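Local atomic coordinates of putative ring-cleaving dioxygenase MhqO (Bacillus subtilis subsp. subtilis, PDB entry 3OAJ), a protein that is a putative iron-dependent ring-cleaving (extradiol) dioxygenase that may contribute to the breakdown of aromatic compounds. Residues I9-A14 / N250-I255; V216-W221 / A254-E259; V117-P122 / L127-R132. All coordinates share one frame; numbering follows the deposited sequence. Where two conformers were deposited one is given.

Interaction 1: I9-A14 / N250-I255; sequences IHHITA and NYFNAI. With ZN (zinc ion), chain C; SO4 (sulfate ion), chain D.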
loop_
_atom_site.group_PDB
_atom_site.type_symbol
_atom_site.label_atom_id
_atom_site.label_comp_id
_atom_site.label_asym_id
_atom_site.label_seq_id
_atom_site.Cartn_x
_atom_site.Cartn_y
_atom_site.Cartn_z
ATOM N N ILE A 9 5.622 5.436 4.239
ATOM C CA ILE A 9 4.679 4.333 4.152
ATOM C C ILE A 9 5.410 2.979 4.312
ATOM O O ILE A 9 6.499 2.758 3.736
ATOM C CB ILE A 9 3.951 4.368 2.800
ATOM C CG1 ILE A 9 3.117 5.658 2.650
ATOM C CG2 ILE A 9 3.097 3.099 2.585
ATOM C CD1 ILE A 9 2.666 5.939 1.204
ATOM N N HIS A 10 4.810 2.103 5.122
ATOM C CA HIS A 10 5.208 0.711 5.245
ATOM C C HIS A 10 4.461 -0.110 4.195
ATOM O O HIS A 10 5.073 -0.750 3.356
ATOM C CB HIS A 10 4.933 0.201 6.682
ATOM C CG HIS A 10 5.430 -1.181 6.951
ATOM N ND1 HIS A 10 4.778 -2.309 6.495
ATOM C CD2 HIS A 10 6.501 -1.624 7.655
ATOM C CE1 HIS A 10 5.443 -3.384 6.882
ATOM N NE2 HIS A 10 6.472 -3.000 7.612
ATOM N N HIS A 11 3.132 -0.090 4.257
ATOM C CA HIS A 11 2.311 -0.773 3.254
ATOM C C HIS A 11 0.958 -0.083 3.190
ATOM O O HIS A 11 0.634 0.742 4.042
ATOM C CB HIS A 11 2.122 -2.271 3.580
ATOM C CG HIS A 11 1.390 -2.541 4.859
ATOM N ND1 HIS A 11 2.033 -2.643 6.077
ATOM C CD2 HIS A 11 0.076 -2.775 5.103
ATOM C CE1 HIS A 11 1.145 -2.932 7.015
ATOM N NE2 HIS A 11 -0.050 -3.008 6.456
ATOM N N ILE A 12 0.200 -0.402 2.147
ATOM C CA ILE A 12 -1.177 0.009 2.008
ATOM C C ILE A 12 -1.989 -1.257 1.767
ATOM O O ILE A 12 -1.566 -2.177 1.078
ATOM C CB ILE A 12 -1.305 0.991 0.800
ATOM C CG1 ILE A 12 -0.668 2.339 1.152
ATOM C CG2 ILE A 12 -2.750 1.187 0.369
ATOM C CD1 ILE A 12 -0.370 3.230 -0.049
ATOM N N THR A 13 -3.199 -1.277 2.316
ATOM C CA THR A 13 -4.039 -2.459 2.265
ATOM C C THR A 13 -5.401 -2.105 1.687
ATOM O O THR A 13 -6.038 -1.131 2.099
ATOM C CB THR A 13 -4.173 -3.095 3.659
ATOM O OG1 THR A 13 -2.882 -3.549 4.056
ATOM C CG2 THR A 13 -5.209 -4.259 3.686
ATOM N N ALA A 14 -5.811 -2.913 0.714
ATOM C CA ALA A 14 -7.062 -2.687 0.000
ATOM C C ALA A 14 -7.919 -3.938 -0.109
ATOM O O ALA A 14 -7.409 -5.050 -0.140
ATOM C CB ALA A 14 -6.767 -2.158 -1.394
ATOM N N ASN A 250 2.959 -11.473 12.037
ATOM C CA ASN A 250 3.968 -12.430 11.558
ATOM C C ASN A 250 5.108 -11.751 10.813
ATOM O O ASN A 250 6.265 -11.961 11.146
ATOM C CB ASN A 250 3.332 -13.549 10.701
ATOM C CG ASN A 250 4.218 -14.787 10.569
ATOM O OD1 ASN A 250 5.358 -14.819 11.028
ATOM N ND2 ASN A 250 3.680 -15.821 9.937
ATOM N N TYR A 251 4.788 -10.928 9.819
ATOM C CA TYR A 251 5.831 -10.296 8.981
ATOM C C TYR A 251 6.156 -8.886 9.468
ATOM O O TYR A 251 7.051 -8.228 8.949
ATOM C CB TYR A 251 5.406 -10.355 7.507
ATOM C CG TYR A 251 4.906 -11.751 7.217
ATOM C CD1 TYR A 251 3.543 -12.020 7.032
ATOM C CD2 TYR A 251 5.788 -12.830 7.253
ATOM C CE1 TYR A 251 3.092 -13.333 6.847
ATOM C CE2 TYR A 251 5.341 -14.135 7.074
ATOM C CZ TYR A 251 3.995 -14.374 6.872
ATOM O OH TYR A 251 3.582 -15.670 6.689
ATOM N N PHE A 252 5.412 -8.453 10.479
ATOM C CA PHE A 252 5.576 -7.153 11.164
ATOM C C PHE A 252 4.584 -7.166 12.325
ATOM O O PHE A 252 3.652 -7.968 12.323
ATOM C CB PHE A 252 5.289 -5.958 10.221
ATOM C CG PHE A 252 3.976 -6.052 9.495
ATOM C CD1 PHE A 252 2.804 -5.553 10.062
ATOM C CD2 PHE A 252 3.903 -6.670 8.242
ATOM C CE1 PHE A 252 1.585 -5.637 9.392
ATOM C CE2 PHE A 252 2.671 -6.768 7.578
ATOM C CZ PHE A 252 1.510 -6.281 8.158
ATOM N N ASN A 253 4.807 -6.296 13.314
ATOM C CA ASN A 253 3.823 -6.006 14.358
ATOM C C ASN A 253 3.098 -4.721 13.961
ATOM O O ASN A 253 3.677 -3.855 13.298
ATOM C CB ASN A 253 4.506 -5.858 15.720
ATOM C CG ASN A 253 5.086 -7.173 16.231
ATOM O OD1 ASN A 253 4.538 -8.244 15.977
ATOM N ND2 ASN A 253 6.225 -7.096 16.914
ATOM N N ALA A 254 1.828 -4.629 14.342
ATOM C CA ALA A 254 0.935 -3.544 13.940
ATOM C C ALA A 254 0.193 -2.906 15.107
ATOM O O ALA A 254 -0.219 -3.598 16.025
ATOM C CB ALA A 254 -0.086 -4.069 12.948
ATOM N N ILE A 255 0.048 -1.579 15.055
ATOM C CA ILE A 255 -0.957 -0.855 15.839
ATOM C C ILE A 255 -1.769 -0.010 14.875
ATOM O O ILE A 255 -1.262 0.419 13.832
ATOM C CB ILE A 255 -0.343 0.038 16.946
ATOM C CG1 ILE A 255 0.641 1.069 16.362
ATOM C CG2 ILE A 255 0.367 -0.838 17.978
ATOM C CD1 ILE A 255 1.224 2.031 17.402
HETATM ZN ZN ZN C . -1.803 -2.968 7.610
HETATM S S SO4 D . -2.619 -5.308 7.817
HETATM O O1 SO4 D . -3.815 -4.949 8.577
HETATM O O2 SO4 D . -2.474 -6.739 7.638
HETATM O O3 SO4 D . -2.592 -4.648 6.511
HETATM O O4 SO4 D . -1.466 -4.881 8.616
HETATM O O HOH W 1 7.700 -5.877 7.380
#
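At the edge of the His-11 ring, on which Phe-252 packs, sulfate atom O3 is gripped twice: the zinc ion binds it at 2.2 Å, and Thr-13 OG1 donates a hydrogen bond to O3 over 2.7 Å. Oxygen O4 of the same sulfate, probably picked up from the crystallisation liquor, also ligates the metal and meets the ring of Phe-252 at its edge, 3.2 Å from CE1. His-11 binds the zinc through NE2 at 2.1 Å. The other nitrogen of that imidazole, ND1, gives a straight hydrogen bond of 2.8 Å to ND1 of His-10. The hydrogen bond lies in the plane of the donor ring but is tilted 25° from that of the acceptor, and it limits rotation of His-11 about its CB-CG bond.

Phe-252 packs against both imidazoles. Its CZ comes within 3.6 Å of CE1 of His-11, the two rings meeting obliquely, while His-10 presents its edge to the phenyl face in an edge-to-face pair whose planes are 61° apart. The side chain of Phe-252 reaches them because CG sits between its backbone N and carbonyl carbon (chi1 51°). A water bonded to His-10 NE2 donates to Tyr-251 O at 2.9 Å, tying the loop ahead of strand 253-258 to strand 9-16. His-10 and His-11 both face Ala-220 in a classic beta bulge, which puts both side chains on the same side of the strand, consistent with the bond between their rings. His-10 and Phe-252 belong to the second shell, around the ligand His-11. His-218 and Glu-266 complete the protein ligands; iron is the predicted native metal, and two histidines with one carboxylate form the facial triad of extradiol dioxygenases.

Interaction 2: V216-W221 / A254-E259; sequences VHHIAW and AIYFRE. With ZN (zinc ion), chain C; SO4 (sulfate ion), chain D.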
loop_
_atom_site.group_PDB
_atom_site.type_symbol
_atom_site.label_atom_id
_atom_site.label_comp_id
_atom_site.label_asym_id
_atom_site.label_seq_id
_atom_site.Cartn_x
_atom_site.Cartn_y
_atom_site.Cartn_z
ATOM N N VAL A 216 -9.313 1.620 -0.666
ATOM C CA VAL A 216 -8.187 1.380 0.229
ATOM C C VAL A 216 -8.719 1.302 1.652
ATOM O O VAL A 216 -9.436 2.198 2.098
ATOM C CB VAL A 216 -7.123 2.486 0.114
ATOM C CG1 VAL A 216 -6.018 2.269 1.145
ATOM C CG2 VAL A 216 -6.568 2.518 -1.315
ATOM N N HIS A 217 -8.345 0.238 2.362
ATOM C CA HIS A 217 -8.827 -0.014 3.730
ATOM C C HIS A 217 -8.055 0.815 4.757
ATOM O O HIS A 217 -8.641 1.408 5.666
ATOM C CB HIS A 217 -8.732 -1.505 4.076
ATOM C CG HIS A 217 -9.311 -1.843 5.415
ATOM N ND1 HIS A 217 -10.610 -2.271 5.577
ATOM C CD2 HIS A 217 -8.775 -1.789 6.658
ATOM C CE1 HIS A 217 -10.847 -2.479 6.863
ATOM N NE2 HIS A 217 -9.751 -2.190 7.540
ATOM N N HIS A 218 -6.726 0.836 4.620
ATOM C CA HIS A 218 -5.892 1.627 5.517
ATOM C C HIS A 218 -4.497 1.846 4.964
ATOM O O HIS A 218 -4.081 1.185 3.991
ATOM C CB HIS A 218 -5.834 0.992 6.912
ATOM C CG HIS A 218 -5.188 -0.363 6.953
ATOM N ND1 HIS A 218 -5.919 -1.530 6.856
ATOM C CD2 HIS A 218 -3.900 -0.742 7.135
ATOM C CE1 HIS A 218 -5.110 -2.568 6.976
ATOM N NE2 HIS A 218 -3.877 -2.120 7.130
ATOM N N ILE A 219 -3.786 2.793 5.580
ATOM C CA ILE A 219 -2.412 3.068 5.229
ATOM C C ILE A 219 -1.516 2.888 6.450
ATOM O O ILE A 219 -1.814 3.416 7.521
ATOM C CB ILE A 219 -2.279 4.485 4.576
ATOM C CG1 ILE A 219 -0.818 4.783 4.194
ATOM C CG2 ILE A 219 -2.874 5.595 5.464
ATOM C CD1 ILE A 219 -0.664 5.866 3.114
ATOM N N ALA A 220 -0.420 2.146 6.270
ATOM C CA ALA A 220 0.512 1.893 7.364
ATOM C C ALA A 220 1.800 2.685 7.178
ATOM O O ALA A 220 2.377 2.748 6.077
ATOM C CB ALA A 220 0.825 0.411 7.462
ATOM N N TRP A 221 2.220 3.296 8.278
ATOM C CA TRP A 221 3.469 4.039 8.368
ATOM C C TRP A 221 4.519 3.212 9.093
ATOM O O TRP A 221 4.199 2.402 9.948
ATOM C CB TRP A 221 3.205 5.347 9.122
ATOM C CG TRP A 221 2.058 6.098 8.508
ATOM C CD1 TRP A 221 0.758 6.066 8.909
ATOM C CD2 TRP A 221 2.101 6.957 7.358
ATOM N NE1 TRP A 221 -0.010 6.838 8.084
ATOM C CE2 TRP A 221 0.791 7.409 7.133
ATOM C CE3 TRP A 221 3.127 7.394 6.507
ATOM C CZ2 TRP A 221 0.465 8.270 6.089
ATOM C CZ3 TRP A 221 2.799 8.252 5.463
ATOM C CH2 TRP A 221 1.483 8.701 5.289
ATOM N N ALA A 254 1.828 -4.629 14.342
ATOM C CA ALA A 254 0.935 -3.544 13.940
ATOM C C ALA A 254 0.193 -2.906 15.107
ATOM O O ALA A 254 -0.219 -3.598 16.025
ATOM C CB ALA A 254 -0.086 -4.069 12.948
ATOM N N ILE A 255 0.048 -1.579 15.055
ATOM C CA ILE A 255 -0.957 -0.855 15.839
ATOM C C ILE A 255 -1.769 -0.010 14.875
ATOM O O ILE A 255 -1.262 0.419 13.832
ATOM C CB ILE A 255 -0.343 0.038 16.946
ATOM C CG1 ILE A 255 0.641 1.069 16.362
ATOM C CG2 ILE A 255 0.367 -0.838 17.978
ATOM C CD1 ILE A 255 1.224 2.031 17.402
ATOM N N TYR A 256 -3.027 0.216 15.235
ATOM C CA TYR A 256 -3.970 0.964 14.380
ATOM C C TYR A 256 -4.614 2.119 15.136
ATOM O O TYR A 256 -4.928 2.005 16.324
ATOM C CB TYR A 256 -5.087 0.041 13.861
ATOM C CG TYR A 256 -4.602 -1.216 13.154
ATOM C CD1 TYR A 256 -4.464 -1.256 11.766
ATOM C CD2 TYR A 256 -4.254 -2.361 13.885
ATOM C CE1 TYR A 256 -4.006 -2.419 11.120
ATOM C CE2 TYR A 256 -3.804 -3.516 13.260
ATOM C CZ TYR A 256 -3.674 -3.539 11.879
ATOM O OH TYR A 256 -3.225 -4.689 11.252
ATOM N N PHE A 257 -4.856 3.213 14.420
ATOM C CA PHE A 257 -5.635 4.322 14.973
ATOM C C PHE A 257 -6.346 5.053 13.857
ATOM O O PHE A 257 -5.747 5.312 12.798
ATOM C CB PHE A 257 -4.769 5.280 15.809
ATOM C CG PHE A 257 -3.715 6.036 15.033
ATOM C CD1 PHE A 257 -2.520 5.424 14.664
ATOM C CD2 PHE A 257 -3.883 7.406 14.745
ATOM C CE1 PHE A 257 -1.518 6.145 13.983
ATOM C CE2 PHE A 257 -2.892 8.126 14.069
ATOM C CZ PHE A 257 -1.712 7.497 13.696
ATOM N N ARG A 258 -7.624 5.353 14.084
ATOM C CA ARG A 258 -8.368 6.159 13.122
ATOM C C ARG A 258 -8.106 7.618 13.393
ATOM O O ARG A 258 -8.244 8.091 14.535
ATOM C CB ARG A 258 -9.871 5.864 13.170
ATOM C CG ARG A 258 -10.561 6.397 11.906
ATOM C CD ARG A 258 -11.870 5.750 11.648
ATOM N NE ARG A 258 -11.785 4.315 11.402
ATOM C CZ ARG A 258 -11.686 3.744 10.205
ATOM N NH1 ARG A 258 -11.607 4.481 9.091
ATOM N NH2 ARG A 258 -11.673 2.416 10.120
ATOM N N GLU A 259 -7.671 8.346 12.364
ATOM C CA GLU A 259 -7.346 9.747 12.593
ATOM C C GLU A 259 -8.594 10.617 12.439
ATOM O O GLU A 259 -9.684 10.093 12.155
ATOM C CB GLU A 259 -6.122 10.174 11.772
ATOM C CG GLU A 259 -6.241 10.059 10.255
ATOM C CD GLU A 259 -6.984 11.229 9.643
ATOM O OE1 GLU A 259 -7.925 10.975 8.874
ATOM O OE2 GLU A 259 -6.661 12.393 9.965
HETATM ZN ZN ZN C . -1.803 -2.968 7.610
HETATM S S SO4 D . -2.619 -5.308 7.817
HETATM O O1 SO4 D . -3.815 -4.949 8.577
HETATM O O2 SO4 D . -2.474 -6.739 7.638
HETATM O O3 SO4 D . -2.592 -4.648 6.511
HETATM O O4 SO4 D . -1.466 -4.881 8.616
HETATM O O HOH W 2 -11.017 1.645 7.027
#
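One face of the His-218 imidazole receives the edge of the Tyr-256 ring, whereas oxygen O3 of the sulfate lies at the imidazole's edge, near its plane. The pair is T-shaped, with planes 87° apart and centroids 5.6 Å from each other, and the nearest approach is that of Tyr-256 CE1 to His-218 NE2, at 4.0 Å. That same nitrogen is a metal ligand, 2.3 Å from the zinc ion, so the tyrosine edge lies over the face of the imidazole, near its coordinated end. At another part of the His-218 edge lies CD2 of His-217.

Beyond the stack, Tyr-256 OH donates to sulfate O1 over 2.8 Å and also bonds to Arg-249. The placement follows from a CG anti to the carbonyl carbon (chi1 -54°), which brings the end of the phenol to the sulfate on the metal. The sulfate is thus held by the zinc and, from different residues, by the hydroxyls of Tyr-256 and Thr-13.

Farther along the two strands, a single water makes the link: it donates to His-217 O at 2.7 Å and accepts a longer bond of 3.3 Å from Arg-258 NH2, lying in the guanidinium plane. Strand 264-269, carrying Glu-266, runs between strands 215-223 and 253-258 in the sheet. His-217 and His-218 both face Thr-13 in a classic beta bulge, and His-218 supplies the second histidine of the metal site in a cupped sheet of the vicinal oxygen chelate (VOC) fold.

Interaction 3: V117-P122 / L127-R132; sequences VEFDDP and LEIVER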
loop_
_atom_site.group_PDB
_atom_site.type_symbol
_atom_site.label_atom_id
_atom_site.label_comp_id
_atom_site.label_asym_id
_atom_site.label_seq_id
_atom_site.Cartn_x
_atom_site.Cartn_y
_atom_site.Cartn_z
ATOM N N VAL A 117 1.066 9.551 -14.558
ATOM C CA VAL A 117 0.145 8.731 -15.332
ATOM C C VAL A 117 -0.894 8.195 -14.347
ATOM O O VAL A 117 -0.535 7.514 -13.371
ATOM C CB VAL A 117 0.884 7.559 -16.027
ATOM C CG1 VAL A 117 -0.094 6.619 -16.749
ATOM C CG2 VAL A 117 1.905 8.100 -17.016
ATOM N N GLU A 118 -2.165 8.511 -14.592
ATOM C CA GLU A 118 -3.279 8.084 -13.742
ATOM C C GLU A 118 -4.015 6.950 -14.415
ATOM O O GLU A 118 -4.333 7.033 -15.587
ATOM C CB GLU A 118 -4.255 9.244 -13.498
ATOM C CG GLU A 118 -3.606 10.517 -12.956
ATOM C CD GLU A 118 -3.201 10.387 -11.507
ATOM O OE1 GLU A 118 -3.955 9.782 -10.700
ATOM O OE2 GLU A 118 -2.112 10.888 -11.177
ATOM N N PHE A 119 -4.331 5.911 -13.650
ATOM C CA PHE A 119 -5.101 4.777 -14.155
ATOM C C PHE A 119 -5.733 4.019 -12.990
ATOM O O PHE A 119 -5.308 4.173 -11.838
ATOM C CB PHE A 119 -4.218 3.840 -14.990
ATOM C CG PHE A 119 -3.005 3.316 -14.250
ATOM C CD1 PHE A 119 -1.891 4.126 -14.026
ATOM C CD2 PHE A 119 -2.980 2.000 -13.787
ATOM C CE1 PHE A 119 -0.753 3.646 -13.359
ATOM C CE2 PHE A 119 -1.859 1.508 -13.122
ATOM C CZ PHE A 119 -0.733 2.329 -12.905
ATOM N N ASP A 120 -6.735 3.201 -13.293
ATOM C CA ASP A 120 -7.345 2.352 -12.279
ATOM C C ASP A 120 -6.889 0.911 -12.423
ATOM O O ASP A 120 -6.579 0.451 -13.526
ATOM C CB ASP A 120 -8.881 2.390 -12.381
ATOM C CG ASP A 120 -9.495 3.681 -11.855
ATOM O OD1 ASP A 120 -8.762 4.541 -11.308
ATOM O OD2 ASP A 120 -10.738 3.826 -11.966
ATOM N N ASP A 121 -6.882 0.184 -11.309
ATOM C CA ASP A 121 -6.709 -1.262 -11.371
ATOM C C ASP A 121 -8.063 -1.899 -11.739
ATOM O O ASP A 121 -9.052 -1.178 -11.889
ATOM C CB ASP A 121 -6.039 -1.803 -10.085
ATOM C CG ASP A 121 -7.012 -2.125 -8.941
ATOM O OD1 ASP A 121 -8.242 -1.899 -9.021
ATOM O OD2 ASP A 121 -6.498 -2.652 -7.919
ATOM N N PRO A 122 -8.102 -3.235 -11.932
ATOM C CA PRO A 122 -9.319 -3.884 -12.440
ATOM C C PRO A 122 -10.516 -3.789 -11.510
ATOM O O PRO A 122 -11.656 -4.007 -11.942
ATOM C CB PRO A 122 -8.898 -5.347 -12.610
ATOM C CG PRO A 122 -7.417 -5.310 -12.691
ATOM C CD PRO A 122 -6.996 -4.193 -11.798
ATOM N N LEU A 127 -4.700 4.508 -9.131
ATOM C CA LEU A 127 -3.246 4.385 -9.078
ATOM C C LEU A 127 -2.610 5.490 -9.909
ATOM O O LEU A 127 -3.251 6.055 -10.816
ATOM C CB LEU A 127 -2.819 3.027 -9.647
ATOM C CG LEU A 127 -2.953 1.767 -8.782
ATOM C CD1 LEU A 127 -4.387 1.462 -8.378
ATOM C CD2 LEU A 127 -2.309 0.574 -9.511
ATOM N N GLU A 128 -1.333 5.756 -9.656
ATOM C CA GLU A 128 -0.591 6.662 -10.516
ATOM C C GLU A 128 0.863 6.248 -10.532
ATOM O O GLU A 128 1.338 5.607 -9.584
ATOM C CB GLU A 128 -0.754 8.135 -10.097
ATOM C CG GLU A 128 -0.200 8.436 -8.725
ATOM C CD GLU A 128 -0.421 9.852 -8.222
ATOM O OE1 GLU A 128 -1.229 10.639 -8.790
ATOM O OE2 GLU A 128 0.223 10.159 -7.194
ATOM N N ILE A 129 1.550 6.612 -11.608
ATOM C CA ILE A 129 2.988 6.390 -11.742
ATOM C C ILE A 129 3.691 7.722 -11.953
ATOM O O ILE A 129 3.208 8.557 -12.718
ATOM C CB ILE A 129 3.293 5.374 -12.899
ATOM C CG1 ILE A 129 2.980 3.955 -12.437
ATOM C CG2 ILE A 129 4.745 5.444 -13.357
ATOM C CD1 ILE A 129 2.916 2.934 -13.580
ATOM N N VAL A 130 4.807 7.912 -11.250
ATOM C CA VAL A 130 5.644 9.101 -11.350
ATOM C C VAL A 130 7.096 8.665 -11.419
ATOM O O VAL A 130 7.441 7.634 -10.850
ATOM C CB VAL A 130 5.408 10.049 -10.142
ATOM C CG1 VAL A 130 5.785 9.392 -8.796
ATOM C CG2 VAL A 130 6.105 11.389 -10.339
ATOM N N GLU A 131 7.919 9.450 -12.117
ATOM C CA GLU A 131 9.349 9.166 -12.267
ATOM C C GLU A 131 10.139 9.917 -11.218
ATOM O O GLU A 131 9.978 11.131 -11.096
ATOM C CB GLU A 131 9.862 9.663 -13.616
ATOM C CG GLU A 131 9.354 8.951 -14.834
ATOM C CD GLU A 131 10.071 9.438 -16.071
ATOM O OE1 GLU A 131 10.941 10.323 -15.932
ATOM O OE2 GLU A 131 9.789 8.921 -17.169
ATOM N N ARG A 132 11.017 9.217 -10.490
ATOM C CA ARG A 132 11.947 9.893 -9.561
ATOM C C ARG A 132 13.233 9.093 -9.431
ATOM O O ARG A 132 13.199 7.862 -9.409
ATOM C CB ARG A 132 11.351 10.105 -8.159
ATOM C CG ARG A 132 10.046 10.895 -8.098
ATOM C CD ARG A 132 9.611 11.127 -6.666
ATOM N NE ARG A 132 8.353 11.856 -6.659
ATOM C CZ ARG A 132 7.240 11.469 -6.033
ATOM N NH1 ARG A 132 7.250 10.362 -5.298
ATOM N NH2 ARG A 132 6.136 12.208 -6.117
HETATM O O HOH W 3 -5.606 7.505 -10.457
#
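Strands 114-120 and 126-131 form a beta hairpin within an eight-stranded sheet of the VOC fold, and residues 117-119 pair antiparallel with 127-129. Val-117 and Ile-129 exchange two backbone hydrogen bonds, as do Phe-119 and Leu-127; the shortest, Leu-127 N to Phe-119 O, is 2.8 Å. Between them Glu-118 and Glu-128 make a non-hydrogen-bonded pair, where CA of Glu-128 comes 3.0 Å from Val-117 O in a CA-H...O contact.

On the apolar face, Phe-119 is turned by a chi1 of 57° across the neighbouring strand, so that its ring spans Leu-127 and Ile-129. CB of Leu-127 sits over one ring face, 4.0 Å from the centroid, a CH-pi contact only 18° from the ring normal. CD2 of Leu-127 touches Phe-119 CE2, and CD1 of Ile-129 reaches Phe-119 CE1 at 3.7 Å. Leu-127 also extends its other methyl, CD1, to Asp-121 CB. Helices 92-101 and 19-29 pack against this side, where Phe-119 meets Leu-99 and Phe-25.

The face bearing the two glutamates is polar. Their side chains run side by side in the same direction, with carboxylate planes 80° apart and Glu-118 OE2 2.6 Å from Glu-128 OE1. A water donates to Glu-118 OE1 at 2.8 Å and to Leu-127 O, so this carbonyl serves both the water and Phe-119 N. Glu-128 OE2 is hydrogen-bonded to Ser-84 OG and forms a salt bridge with Arg-111, which would offset part of the local negative charge. Two carboxylate oxygens so close would repel each other if both groups were ionised; one of the pair therefore probably carries a proton.

Interactions 1 and 2 describe two sides of one metal site. Their centres are 8 Å apart, both end on strand 253-258, and both touch the zinc ion and its sulfate. Strands 9-16 and 215-223 are neighbours in the same sheet, where probable hydrogen bonds of 2.7 Å join His-10 N to Ala-220 O and His-217 N to Thr-13 O, holding the metal-binding strands of the two VOC ranges side by side. Interaction 3 stands apart, its centre 22 Å from those of both other contacts and its nearest atoms about 7 Å away. It belongs to the other eight-stranded sheet, remote from the metal, and lies across the chain's centre from interaction 2.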